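Local coordinates for protein dicer Related Helicase (Caenorhabditis elegans, PDB 6M6Q) that probably hydrolyses ATP as an RNA-binding helicase of the RIG-I-like receptor family, linked to RNA interference and represented here by its N-terminal domain, at residues Pro26-Leu31 against Met268-Ile273; Phe36-Val41 against Asp231-Leu236; Lys146-Tyr151 against Gly224-Ser229; Phe218-Lys223 against Leu262-Thr267. All blocks are in the same frame, centred on the assembly; numbering follows the deposited sequence.

Contact 1: Pro26-Leu31 against Met268-Ile273; sequences PAYFRL and MFLAII
The phenol of Y28 spans the gap from helix 25-29 to helix 262-271, and its OH donates a hydrogen bond of 2.7 Å to the main-chain O of L270. The approach is bent, with a C=O...donor angle of 135° and the donor tilted 23° from the carbonyl plane. With CG trans to the main-chain N (chi1 -172°), the ring swings across to the partner helix. L270 answers with its own side chain, which crosses the phenol at about a right angle: its CD1 methyl lies over one face of the Y28 ring, 4.0 Å from the ring centroid, a CH-pi contact. One residue thus grips the tyrosine twice, by a polar bond and by an apolar lid. The pairing joins two segments far apart in the chain inside an all-helical, strand-free domain, consistent with the CARD-type architecture associated with this family. The same methyl also meets L31, whose CB is 3.8 Å from L270 CD1, while L31 CD2 touches F269 CB at 4.0 Å. The ring of F269 turns away, toward F293. I273 CG2 lies oblique to the Y28 ring, 3.5 Å from Y28 OH. A phenylalanine in place of Y28 would probably keep the methyl-on-face packing but leave the buried carbonyl of L270 without this donor. W154 packs edge-to-face with the tyrosine, and R30 forms a salt bridge to D188.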
loop_
_atom_site.group_PDB
_atom_site.type_symbol
_atom_site.label_atom_id
_atom_site.label_comp_id
_atom_site.label_asym_id
_atom_site.label_seq_id
_atom_site.Cartn_x
_atom_site.Cartn_y
_atom_site.Cartn_z
ATOM N N PRO B 26 11.650 0.303 11.950
ATOM C CA PRO B 26 10.326 0.891 11.709
ATOM C C PRO B 26 9.231 -0.145 11.386
ATOM O O PRO B 26 8.198 -0.088 11.994
ATOM C CB PRO B 26 10.570 1.809 10.498
ATOM C CG PRO B 26 11.995 2.255 10.684
ATOM C CD PRO B 26 12.705 1.025 11.226
ATOM N N ALA B 27 9.514 -1.072 10.468
ATOM C CA ALA B 27 8.576 -2.109 9.971
ATOM C C ALA B 27 8.260 -3.099 11.088
ATOM O O ALA B 27 7.103 -3.541 11.186
ATOM C CB ALA B 27 9.158 -2.823 8.775
ATOM N N TYR B 28 9.263 -3.490 11.852
ATOM C CA TYR B 28 9.102 -4.445 12.955
ATOM C C TYR B 28 8.206 -3.804 14.020
ATOM O O TYR B 28 7.215 -4.439 14.422
ATOM C CB TYR B 28 10.455 -4.912 13.490
ATOM C CG TYR B 28 10.320 -6.042 14.482
ATOM C CD1 TYR B 28 10.353 -5.807 15.850
ATOM C CD2 TYR B 28 10.032 -7.325 14.055
ATOM C CE1 TYR B 28 10.140 -6.824 16.759
ATOM C CE2 TYR B 28 9.837 -8.357 14.955
ATOM C CZ TYR B 28 9.885 -8.103 16.311
ATOM O OH TYR B 28 9.715 -9.130 17.198
ATOM N N PHE B 29 8.473 -2.552 14.384
ATOM C CA PHE B 29 7.666 -1.791 15.376
ATOM C C PHE B 29 6.200 -1.726 14.918
ATOM O O PHE B 29 5.318 -1.811 15.776
ATOM C CB PHE B 29 8.224 -0.387 15.587
ATOM C CG PHE B 29 7.453 0.431 16.589
ATOM C CD1 PHE B 29 7.718 0.331 17.941
ATOM C CD2 PHE B 29 6.430 1.276 16.181
ATOM C CE1 PHE B 29 6.991 1.067 18.865
ATOM C CE2 PHE B 29 5.707 2.012 17.108
ATOM C CZ PHE B 29 5.999 1.918 18.447
ATOM N N ARG B 30 5.961 -1.594 13.605
ATOM C CA ARG B 30 4.606 -1.421 12.996
ATOM C C ARG B 30 3.813 -2.733 13.014
ATOM O O ARG B 30 2.631 -2.668 12.721
ATOM C CB ARG B 30 4.712 -0.863 11.571
ATOM C CG ARG B 30 5.078 0.613 11.539
ATOM C CD ARG B 30 4.876 1.249 10.197
ATOM N NE ARG B 30 5.728 0.697 9.153
ATOM C CZ ARG B 30 6.870 1.255 8.714
ATOM N NH1 ARG B 30 7.339 2.364 9.267
ATOM N NH2 ARG B 30 7.532 0.694 7.714
ATOM N N LEU B 31 4.407 -3.854 13.447
ATOM C CA LEU B 31 3.647 -5.108 13.751
ATOM C C LEU B 31 2.890 -4.933 15.084
ATOM O O LEU B 31 1.916 -5.696 15.312
ATOM C CB LEU B 31 4.597 -6.316 13.775
ATOM C CG LEU B 31 5.290 -6.640 12.441
ATOM C CD1 LEU B 31 6.497 -7.539 12.641
ATOM C CD2 LEU B 31 4.332 -7.286 11.469
ATOM N N MET B 268 1.842 -12.763 15.182
ATOM C CA MET B 268 2.518 -13.999 14.681
ATOM C C MET B 268 3.858 -13.636 14.025
ATOM O O MET B 268 4.862 -14.282 14.354
ATOM C CB MET B 268 1.669 -14.760 13.662
ATOM C CG MET B 268 0.564 -15.546 14.272
ATOM S SD MET B 268 -0.333 -16.434 13.002
ATOM C CE MET B 268 0.553 -17.983 12.981
ATOM N N PHE B 269 3.879 -12.656 13.125
ATOM C CA PHE B 269 5.110 -12.183 12.437
ATOM C C PHE B 269 6.054 -11.532 13.454
ATOM O O PHE B 269 7.258 -11.704 13.309
ATOM C CB PHE B 269 4.758 -11.232 11.293
ATOM C CG PHE B 269 4.215 -11.939 10.083
ATOM C CD1 PHE B 269 2.863 -12.229 9.985
ATOM C CD2 PHE B 269 5.064 -12.382 9.079
ATOM C CE1 PHE B 269 2.361 -12.909 8.889
ATOM C CE2 PHE B 269 4.565 -13.077 7.990
ATOM C CZ PHE B 269 3.212 -13.331 7.891
ATOM N N LEU B 270 5.500 -10.870 14.476
ATOM C CA LEU B 270 6.267 -10.266 15.594
ATOM C C LEU B 270 7.001 -11.375 16.339
ATOM O O LEU B 270 8.181 -11.212 16.593
ATOM C CB LEU B 270 5.312 -9.503 16.522
ATOM C CG LEU B 270 5.948 -8.600 17.582
ATOM C CD1 LEU B 270 6.477 -7.335 16.961
ATOM C CD2 LEU B 270 4.956 -8.232 18.670
ATOM N N ALA B 271 6.321 -12.483 16.616
ATOM C CA ALA B 271 6.786 -13.573 17.507
ATOM C C ALA B 271 7.911 -14.371 16.841
ATOM O O ALA B 271 8.621 -15.046 17.565
ATOM C CB ALA B 271 5.628 -14.470 17.857
ATOM N N ILE B 272 8.034 -14.305 15.504
ATOM C CA ILE B 272 8.982 -15.111 14.652
ATOM C C ILE B 272 10.413 -15.028 15.200
ATOM O O ILE B 272 11.144 -16.011 15.059
ATOM C CB ILE B 272 8.911 -14.622 13.188
ATOM C CG1 ILE B 272 7.698 -15.217 12.479
ATOM C CG2 ILE B 272 10.212 -14.893 12.428
ATOM C CD1 ILE B 272 7.497 -14.709 11.074
ATOM N N ILE B 273 10.798 -13.886 15.772
ATOM C CA ILE B 273 12.188 -13.595 16.223
ATOM C C ILE B 273 12.579 -14.572 17.347
ATOM O O ILE B 273 13.782 -14.780 17.543
ATOM C CB ILE B 273 12.332 -12.109 16.637
ATOM C CG1 ILE B 273 13.793 -11.652 16.575
ATOM C CG2 ILE B 273 11.707 -11.846 18.004
ATOM C CD1 ILE B 273 14.388 -11.696 15.180
#

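Contact 2: Phe36-Val41 against Asp231-Leu236; sequences FLDVCV and DLVEDL
V233 is the principal bump of this interface, and it enters a shallow hollow on helix 33-42 bordered by L37, D38 and V41. Its CG2 methyl does most of the touching: it lies 3.9 Å from D38 CA, at the floor of the hollow, 4.3 Å from L37 CG on one wall and 4.1 Å from V41 CG2 on another. With chi1 at 176°, CG2 stands trans to the carbonyl carbon and points into the hollow. D38 and V233 are also where the two backbones come nearest, with their CA atoms 6.0 Å apart. The segment axes approach to 9.5 Å and their N-to-C directions differ by 148°, a roughly antiparallel helix pair within the all-helical N-terminal domain. Smaller bumps flank the valine. L37 CD2 meets L236 CD2 at 4.3 Å, and V41 CG1 meets L232 CD2 at 4.4 Å, so the leucine just before V233 and the one a turn after it each meet a residue of helix 33-42. D38 brings the polar group: its CA forms the floor, while its OD2 passes 3.9 Å from V233 CB. The carboxylate is engaged elsewhere, with OD2 hydrogen-bonded to T230 OG1 and OD1 to S229 N, residues just before helix 231-236. Beyond the pair, L236 leans on R116 and R117 of the long helix 94-127, whereas V41 packs on F52 of a loop.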
loop_
_atom_site.group_PDB
_atom_site.type_symbol
_atom_site.label_atom_id
_atom_site.label_comp_id
_atom_site.label_asym_id
_atom_site.label_seq_id
_atom_site.Cartn_x
_atom_site.Cartn_y
_atom_site.Cartn_z
ATOM N N PHE B 36 -0.481 -0.135 19.606
ATOM C CA PHE B 36 -0.123 1.299 19.765
ATOM C C PHE B 36 -1.391 2.145 19.704
ATOM O O PHE B 36 -1.558 3.005 20.578
ATOM C CB PHE B 36 0.881 1.732 18.701
ATOM C CG PHE B 36 1.017 3.223 18.553
ATOM C CD1 PHE B 36 1.550 3.995 19.574
ATOM C CD2 PHE B 36 0.630 3.855 17.380
ATOM C CE1 PHE B 36 1.667 5.368 19.433
ATOM C CE2 PHE B 36 0.757 5.222 17.238
ATOM C CZ PHE B 36 1.276 5.974 18.261
ATOM N N LEU B 37 -2.265 1.879 18.724
ATOM C CA LEU B 37 -3.618 2.511 18.620
ATOM C C LEU B 37 -4.378 2.208 19.892
ATOM O O LEU B 37 -4.858 3.155 20.483
ATOM C CB LEU B 37 -4.379 1.994 17.387
ATOM C CG LEU B 37 -5.747 2.644 17.096
ATOM C CD1 LEU B 37 -5.624 4.133 16.714
ATOM C CD2 LEU B 37 -6.474 1.880 15.991
ATOM N N ASP B 38 -4.371 0.939 20.337
ATOM C CA ASP B 38 -5.068 0.488 21.578
ATOM C C ASP B 38 -4.633 1.352 22.769
ATOM O O ASP B 38 -5.527 1.754 23.537
ATOM C CB ASP B 38 -4.851 -0.999 21.872
ATOM C CG ASP B 38 -5.678 -1.466 23.061
ATOM O OD1 ASP B 38 -5.091 -1.627 24.150
ATOM O OD2 ASP B 38 -6.909 -1.539 22.920
ATOM N N VAL B 39 -3.326 1.615 22.912
ATOM C CA VAL B 39 -2.711 2.387 24.042
ATOM C C VAL B 39 -3.188 3.850 23.968
ATOM O O VAL B 39 -3.616 4.392 25.006
ATOM C CB VAL B 39 -1.165 2.281 24.017
ATOM C CG1 VAL B 39 -0.492 3.346 24.876
ATOM C CG2 VAL B 39 -0.683 0.894 24.432
ATOM N N CYS B 40 -3.162 4.451 22.781
ATOM C CA CYS B 40 -3.625 5.845 22.550
ATOM C C CYS B 40 -5.119 5.957 22.904
ATOM O O CYS B 40 -5.499 6.969 23.483
ATOM C CB CYS B 40 -3.375 6.296 21.111
ATOM S SG CYS B 40 -1.622 6.394 20.655
ATOM N N VAL B 41 -5.920 4.938 22.593
ATOM C CA VAL B 41 -7.393 4.944 22.825
ATOM C C VAL B 41 -7.664 4.718 24.316
ATOM O O VAL B 41 -8.527 5.410 24.860
ATOM C CB VAL B 41 -8.106 3.898 21.955
ATOM C CG1 VAL B 41 -9.532 3.647 22.434
ATOM C CG2 VAL B 41 -8.088 4.292 20.484
ATOM N N ASP B 231 -12.233 -2.407 24.163
ATOM C CA ASP B 231 -13.268 -3.102 23.361
ATOM C C ASP B 231 -13.292 -2.478 21.967
ATOM O O ASP B 231 -13.435 -3.245 20.985
ATOM C CB ASP B 231 -14.627 -3.060 24.067
ATOM C CG ASP B 231 -14.648 -3.869 25.361
ATOM O OD1 ASP B 231 -15.627 -4.608 25.578
ATOM O OD2 ASP B 231 -13.669 -3.771 26.127
ATOM N N LEU B 232 -13.075 -1.153 21.886
ATOM C CA LEU B 232 -13.206 -0.330 20.646
ATOM C C LEU B 232 -12.288 -0.885 19.550
ATOM O O LEU B 232 -12.765 -1.050 18.410
ATOM C CB LEU B 232 -12.854 1.123 20.972
ATOM C CG LEU B 232 -13.111 2.148 19.866
ATOM C CD1 LEU B 232 -13.545 3.477 20.464
ATOM C CD2 LEU B 232 -11.882 2.350 18.981
ATOM N N VAL B 233 -11.015 -1.116 19.866
ATOM C CA VAL B 233 -9.986 -1.553 18.884
ATOM C C VAL B 233 -10.190 -3.046 18.624
ATOM O O VAL B 233 -10.113 -3.466 17.465
ATOM C CB VAL B 233 -8.557 -1.228 19.372
ATOM C CG1 VAL B 233 -7.488 -1.765 18.417
ATOM C CG2 VAL B 233 -8.364 0.276 19.594
ATOM N N GLU B 234 -10.534 -3.803 19.647
ATOM C CA GLU B 234 -10.762 -5.260 19.526
ATOM C C GLU B 234 -11.801 -5.553 18.429
ATOM O O GLU B 234 -11.485 -6.348 17.547
ATOM C CB GLU B 234 -11.204 -5.843 20.860
ATOM C CG GLU B 234 -11.402 -7.344 20.799
ATOM C CD GLU B 234 -10.120 -8.136 20.623
ATOM O OE1 GLU B 234 -9.208 -7.985 21.495
ATOM O OE2 GLU B 234 -10.025 -8.919 19.618
ATOM N N ASP B 235 -13.000 -4.941 18.507
ATOM C CA ASP B 235 -14.145 -5.217 17.585
ATOM C C ASP B 235 -13.908 -4.528 16.227
ATOM O O ASP B 235 -14.638 -4.886 15.195
ATOM C CB ASP B 235 -15.475 -4.795 18.222
ATOM C CG ASP B 235 -15.879 -3.356 17.940
ATOM O OD1 ASP B 235 -15.886 -2.553 18.899
ATOM O OD2 ASP B 235 -16.220 -3.056 16.766
ATOM N N LEU B 236 -12.992 -3.581 16.188
ATOM C CA LEU B 236 -12.626 -2.858 14.956
ATOM C C LEU B 236 -11.837 -3.801 14.041
ATOM O O LEU B 236 -11.978 -3.669 12.818
ATOM C CB LEU B 236 -11.832 -1.624 15.366
ATOM C CG LEU B 236 -11.240 -0.789 14.245
ATOM C CD1 LEU B 236 -12.329 -0.164 13.398
ATOM C CD2 LEU B 236 -10.348 0.290 14.831
#

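Contact 3: Lys146-Tyr151 against Gly224-Ser229; sequences KELYGY and GNHQLS
E147 and N225 meet through one side-chain hydrogen bond, N225 ND2 to E147 OE2, 2.9 Å long with an N-H...acceptor angle of 154°. The amide reaches the carboxylate on its anti side, somewhat above its plane. N225 holds CG between its own N and carbonyl carbon (chi1 51°), which directs the amide at helix 146-152. Its ND2 also bonds D145 OD2, so two acidic side chains hold the amide, while E147 OE1 makes a salt bridge with K223. L148 fills the middle: its CD2 lies 3.5 Å from N225 O, and its CD1 reaches the edge of the H226 ring, 3.8 Å from H226 CD2. At the far end the imidazole drives its edge into the face of Y151, with planes at 63° and centroids 4.7 Å apart; H226 CE1 is 3.4 Å from Y151 CE2. H226 ND1 is hydrogen-bonded to E219 O. Replacing Y151 by an alanine would probably strip the imidazole edge of the aromatic face it packs on and open a gap beside it. The arrangement is a T-shaped aromatic pair and an amide-to-carboxylate hydrogen bond docking the loop between helices 210-221 and 231-236 onto a short helix.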
loop_
_atom_site.group_PDB
_atom_site.type_symbol
_atom_site.label_atom_id
_atom_site.label_comp_id
_atom_site.label_asym_id
_atom_site.label_seq_id
_atom_site.Cartn_x
_atom_site.Cartn_y
_atom_site.Cartn_z
ATOM N N LYS B 146 7.737 -1.173 29.677
ATOM C CA LYS B 146 9.192 -1.268 29.403
ATOM C C LYS B 146 9.482 -2.583 28.664
ATOM O O LYS B 146 10.327 -2.567 27.754
ATOM C CB LYS B 146 9.978 -1.199 30.716
ATOM C CG LYS B 146 9.658 -0.007 31.610
ATOM C CD LYS B 146 10.573 1.160 31.383
ATOM C CE LYS B 146 10.096 2.423 32.065
ATOM N NZ LYS B 146 10.323 2.369 33.528
ATOM N N GLU B 147 8.814 -3.681 29.056
ATOM C CA GLU B 147 9.043 -5.044 28.492
ATOM C C GLU B 147 8.655 -5.042 27.013
ATOM O O GLU B 147 9.410 -5.586 26.211
ATOM C CB GLU B 147 8.228 -6.102 29.244
ATOM C CG GLU B 147 8.693 -7.533 28.995
ATOM C CD GLU B 147 8.233 -8.177 27.697
ATOM O OE1 GLU B 147 8.857 -9.166 27.285
ATOM O OE2 GLU B 147 7.240 -7.723 27.125
ATOM N N LEU B 148 7.501 -4.459 26.686
ATOM C CA LEU B 148 6.976 -4.372 25.306
ATOM C C LEU B 148 7.910 -3.480 24.485
ATOM O O LEU B 148 8.293 -3.909 23.379
ATOM C CB LEU B 148 5.535 -3.844 25.346
ATOM C CG LEU B 148 4.727 -3.923 24.044
ATOM C CD1 LEU B 148 4.715 -5.332 23.454
ATOM C CD2 LEU B 148 3.304 -3.442 24.284
ATOM N N TYR B 149 8.363 -2.354 25.053
ATOM C CA TYR B 149 9.410 -1.482 24.443
ATOM C C TYR B 149 10.600 -2.349 24.074
ATOM O O TYR B 149 10.967 -2.382 22.899
ATOM C CB TYR B 149 9.817 -0.339 25.376
ATOM C CG TYR B 149 11.058 0.419 24.968
ATOM C CD1 TYR B 149 12.277 0.171 25.587
ATOM C CD2 TYR B 149 11.015 1.427 24.015
ATOM C CE1 TYR B 149 13.426 0.868 25.244
ATOM C CE2 TYR B 149 12.156 2.138 23.661
ATOM C CZ TYR B 149 13.362 1.865 24.291
ATOM O OH TYR B 149 14.486 2.562 23.969
ATOM N N GLY B 150 11.100 -3.115 25.043
ATOM C CA GLY B 150 12.245 -4.020 24.862
ATOM C C GLY B 150 12.008 -5.014 23.743
ATOM O O GLY B 150 12.905 -5.181 22.886
ATOM N N TYR B 151 10.833 -5.635 23.745
ATOM C CA TYR B 151 10.438 -6.718 22.816
ATOM C C TYR B 151 10.441 -6.174 21.375
ATOM O O TYR B 151 10.857 -6.923 20.436
ATOM C CB TYR B 151 9.083 -7.290 23.243
ATOM C CG TYR B 151 8.710 -8.580 22.560
ATOM C CD1 TYR B 151 9.118 -9.806 23.058
ATOM C CD2 TYR B 151 7.953 -8.574 21.400
ATOM C CE1 TYR B 151 8.801 -10.995 22.412
ATOM C CE2 TYR B 151 7.615 -9.753 20.748
ATOM C CZ TYR B 151 8.035 -10.970 21.259
ATOM O OH TYR B 151 7.727 -12.133 20.612
ATOM N N GLY B 224 0.586 -11.228 27.960
ATOM C CA GLY B 224 -0.400 -10.240 28.432
ATOM C C GLY B 224 -0.307 -8.909 27.697
ATOM O O GLY B 224 -1.345 -8.277 27.534
ATOM N N ASN B 225 0.897 -8.460 27.314
ATOM C CA ASN B 225 1.077 -7.129 26.664
ATOM C C ASN B 225 0.990 -7.275 25.130
ATOM O O ASN B 225 1.177 -6.275 24.445
ATOM C CB ASN B 225 2.338 -6.402 27.149
ATOM C CG ASN B 225 3.615 -7.220 27.102
ATOM O OD1 ASN B 225 3.726 -8.194 26.353
ATOM N ND2 ASN B 225 4.607 -6.802 27.878
ATOM N N HIS B 226 0.672 -8.465 24.620
ATOM C CA HIS B 226 0.340 -8.704 23.187
ATOM C C HIS B 226 -1.180 -8.805 23.024
ATOM O O HIS B 226 -1.638 -9.406 22.017
ATOM C CB HIS B 226 1.042 -9.958 22.683
ATOM C CG HIS B 226 2.521 -9.837 22.645
ATOM N ND1 HIS B 226 3.310 -10.836 22.127
ATOM C CD2 HIS B 226 3.353 -8.821 22.969
ATOM C CE1 HIS B 226 4.570 -10.474 22.185
ATOM N NE2 HIS B 226 4.626 -9.238 22.695
ATOM N N GLN B 227 -1.918 -8.319 24.023
ATOM C CA GLN B 227 -3.399 -8.355 24.096
ATOM C C GLN B 227 -3.887 -6.922 24.157
ATOM O O GLN B 227 -3.204 -6.098 24.802
ATOM C CB GLN B 227 -3.895 -9.074 25.352
ATOM C CG GLN B 227 -3.175 -10.367 25.663
ATOM C CD GLN B 227 -3.534 -11.427 24.670
ATOM O OE1 GLN B 227 -4.701 -11.577 24.298
ATOM N NE2 GLN B 227 -2.522 -12.140 24.195
ATOM N N LEU B 228 -4.996 -6.622 23.487
ATOM C CA LEU B 228 -5.560 -5.256 23.446
ATOM C C LEU B 228 -6.401 -5.069 24.698
ATOM O O LEU B 228 -6.959 -6.065 25.185
ATOM C CB LEU B 228 -6.375 -5.060 22.164
ATOM C CG LEU B 228 -5.645 -5.381 20.850
ATOM C CD1 LEU B 228 -6.600 -5.279 19.664
ATOM C CD2 LEU B 228 -4.430 -4.465 20.642
ATOM N N SER B 229 -6.393 -3.857 25.243
ATOM C CA SER B 229 -7.039 -3.476 26.519
ATOM C C SER B 229 -8.436 -2.894 26.263
ATOM O O SER B 229 -9.247 -2.940 27.209
ATOM C CB SER B 229 -6.188 -2.500 27.286
ATOM O OG SER B 229 -4.886 -3.013 27.504
#

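Contact 4: Phe218-Lys223 against Leu262-Thr267; sequences FEVFNK and LHKTLT
E219 touches helix 262-271 through its backbone: T267 CG2 comes to 3.4 Å from E219 O, whereas the glutamate's carboxylate leads away, to a weak hydrogen bond with Y151 OH. V220 follows and covers the most ground. Its two methyls divide the work, CG2 lying 3.8 Å from K264 O and 3.9 Å from T267 CG2, and CG1 resting 3.9 Å from K264 CG. CG1 also sits over the centre of the F221 ring, so that the valine, the phenyl and the aliphatic part of K264 form one apolar patch. F221 completes it at a more exposed margin. With CG trans to the carbonyl carbon (chi1 -63°), its ring turns back toward the lysine and puts F221 CE1 3.7 Å from K264 CE. The K264 and F221 side chains cross at about a right angle, with CE oblique to the ring and the lysine chain extended until a bend at chi4. Behind this surface, T267 is fixed in rotation by its hydroxyl, OG1 donating to H263 O at 2.7 Å from 39° above the carbonyl plane. The backbone N of T267 reaches the same oxygen from the opposite face. Helix 210-221 thus covers one flank of helix 262-271, continuing along it through V220 on M268 and E219 on A271, while H263 and L266 face W34 of helix 33-42; no strand takes part in this helical domain.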
loop_
_atom_site.group_PDB
_atom_site.type_symbol
_atom_site.label_atom_id
_atom_site.label_comp_id
_atom_site.label_asym_id
_atom_site.label_seq_id
_atom_site.Cartn_x
_atom_site.Cartn_y
_atom_site.Cartn_z
ATOM N N PHE B 218 1.942 -19.007 22.299
ATOM C CA PHE B 218 2.167 -18.312 23.588
ATOM C C PHE B 218 2.166 -16.791 23.374
ATOM O O PHE B 218 1.497 -16.080 24.170
ATOM C CB PHE B 218 3.462 -18.778 24.250
ATOM C CG PHE B 218 3.810 -17.974 25.469
ATOM C CD1 PHE B 218 3.099 -18.138 26.652
ATOM C CD2 PHE B 218 4.753 -16.964 25.396
ATOM C CE1 PHE B 218 3.348 -17.325 27.746
ATOM C CE2 PHE B 218 5.027 -16.175 26.502
ATOM C CZ PHE B 218 4.323 -16.358 27.675
ATOM N N GLU B 219 2.932 -16.305 22.380
ATOM C CA GLU B 219 3.141 -14.852 22.124
ATOM C C GLU B 219 1.846 -14.250 21.579
ATOM O O GLU B 219 1.617 -13.056 21.844
ATOM C CB GLU B 219 4.301 -14.589 21.156
ATOM C CG GLU B 219 5.639 -15.142 21.611
ATOM C CD GLU B 219 6.302 -14.428 22.778
ATOM O OE1 GLU B 219 5.619 -14.164 23.784
ATOM O OE2 GLU B 219 7.531 -14.193 22.701
ATOM N N VAL B 220 0.983 -15.057 20.942
ATOM C CA VAL B 220 -0.331 -14.577 20.422
ATOM C C VAL B 220 -1.421 -14.607 21.517
ATOM O O VAL B 220 -2.149 -13.623 21.598
ATOM C CB VAL B 220 -0.749 -15.330 19.160
ATOM C CG1 VAL B 220 -2.240 -15.193 18.908
ATOM C CG2 VAL B 220 0.052 -14.849 17.948
ATOM N N PHE B 221 -1.527 -15.658 22.342
ATOM C CA PHE B 221 -2.677 -15.831 23.276
ATOM C C PHE B 221 -2.285 -15.551 24.738
ATOM O O PHE B 221 -3.145 -15.116 25.486
ATOM C CB PHE B 221 -3.291 -17.223 23.144
ATOM C CG PHE B 221 -3.876 -17.525 21.793
ATOM C CD1 PHE B 221 -5.115 -17.031 21.420
ATOM C CD2 PHE B 221 -3.175 -18.304 20.880
ATOM C CE1 PHE B 221 -5.629 -17.299 20.158
ATOM C CE2 PHE B 221 -3.698 -18.581 19.622
ATOM C CZ PHE B 221 -4.917 -18.072 19.261
ATOM N N ASN B 222 -1.077 -15.897 25.174
ATOM C CA ASN B 222 -0.785 -15.976 26.630
ATOM C C ASN B 222 0.144 -14.844 27.072
ATOM O O ASN B 222 0.217 -14.615 28.292
ATOM C CB ASN B 222 -0.298 -17.371 27.019
ATOM C CG ASN B 222 -1.396 -18.401 26.867
ATOM O OD1 ASN B 222 -1.179 -19.478 26.315
ATOM N ND2 ASN B 222 -2.601 -18.038 27.281
ATOM N N LYS B 223 0.804 -14.134 26.151
ATOM C CA LYS B 223 1.594 -12.921 26.517
ATOM C C LYS B 223 0.637 -11.746 26.729
ATOM O O LYS B 223 -0.040 -11.358 25.772
ATOM C CB LYS B 223 2.658 -12.585 25.476
ATOM C CG LYS B 223 3.701 -11.587 25.943
ATOM C CD LYS B 223 4.892 -12.257 26.623
ATOM C CE LYS B 223 5.753 -11.284 27.404
ATOM N NZ LYS B 223 6.918 -10.831 26.606
ATOM N N LEU B 262 -6.855 -8.833 13.283
ATOM C CA LEU B 262 -5.725 -8.348 12.460
ATOM C C LEU B 262 -4.489 -8.213 13.354
ATOM O O LEU B 262 -3.358 -8.414 12.833
ATOM C CB LEU B 262 -6.094 -7.019 11.816
ATOM C CG LEU B 262 -7.204 -7.086 10.780
ATOM C CD1 LEU B 262 -7.626 -5.696 10.385
ATOM C CD2 LEU B 262 -6.767 -7.874 9.566
ATOM N N HIS B 263 -4.701 -7.942 14.649
ATOM C CA HIS B 263 -3.628 -7.808 15.658
ATOM C C HIS B 263 -3.005 -9.173 15.907
ATOM O O HIS B 263 -1.759 -9.244 16.017
ATOM C CB HIS B 263 -4.128 -7.179 16.961
ATOM C CG HIS B 263 -3.059 -7.089 18.001
ATOM N ND1 HIS B 263 -1.901 -6.351 17.812
ATOM C CD2 HIS B 263 -2.962 -7.629 19.234
ATOM C CE1 HIS B 263 -1.156 -6.431 18.890
ATOM N NE2 HIS B 263 -1.777 -7.215 19.773
ATOM N N LYS B 264 -3.814 -10.224 15.889
ATOM C CA LYS B 264 -3.320 -11.601 16.090
ATOM C C LYS B 264 -2.420 -12.004 14.918
ATOM O O LYS B 264 -1.388 -12.630 15.181
ATOM C CB LYS B 264 -4.477 -12.568 16.315
ATOM C CG LYS B 264 -4.938 -12.627 17.762
ATOM C CD LYS B 264 -5.944 -13.703 18.054
ATOM C CE LYS B 264 -6.318 -13.742 19.513
ATOM N NZ LYS B 264 -6.912 -12.460 19.946
ATOM N N THR B 265 -2.753 -11.588 13.698
ATOM C CA THR B 265 -1.966 -11.898 12.473
ATOM C C THR B 265 -0.589 -11.226 12.592
ATOM O O THR B 265 0.426 -11.906 12.365
ATOM C CB THR B 265 -2.683 -11.453 11.190
ATOM O OG1 THR B 265 -3.995 -12.016 11.131
ATOM C CG2 THR B 265 -1.928 -11.855 9.938
ATOM N N LEU B 266 -0.554 -9.953 12.982
ATOM C CA LEU B 266 0.705 -9.175 13.095
ATOM C C LEU B 266 1.563 -9.745 14.231
ATOM O O LEU B 266 2.818 -9.810 14.055
ATOM C CB LEU B 266 0.376 -7.695 13.322
ATOM C CG LEU B 266 -0.357 -7.011 12.168
ATOM C CD1 LEU B 266 -0.430 -5.518 12.392
ATOM C CD2 LEU B 266 0.296 -7.320 10.830
ATOM N N THR B 267 0.924 -10.203 15.313
ATOM C CA THR B 267 1.614 -10.710 16.519
ATOM C C THR B 267 2.321 -12.021 16.184
ATOM O O THR B 267 3.371 -12.260 16.781
ATOM C CB THR B 267 0.646 -10.816 17.697
ATOM O OG1 THR B 267 0.143 -9.500 17.921
ATOM C CG2 THR B 267 1.289 -11.321 18.966
#

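From the N terminus, contact 1 opens first and closes last, its 236 intervening residues enclosing both segments of every other contact. Contact 2 starts next, on helix 33-42, and closes at helix 231-236; contact 3, from helix 146-152 to residues 224-229, falls wholly within that span. Contact 4 begins at 218-223, before contacts 3 and 2 have closed, and ends beyond them at 262-267, so it crosses both. Contacts 1 and 4 share helix 262-271. Contact 3 touches the other three, tying helices 33-42, 210-221 and 262-271 together around one loop. Contact 2 touches neither contact 1 nor contact 4, its nearest atoms lying about 5 Å from each.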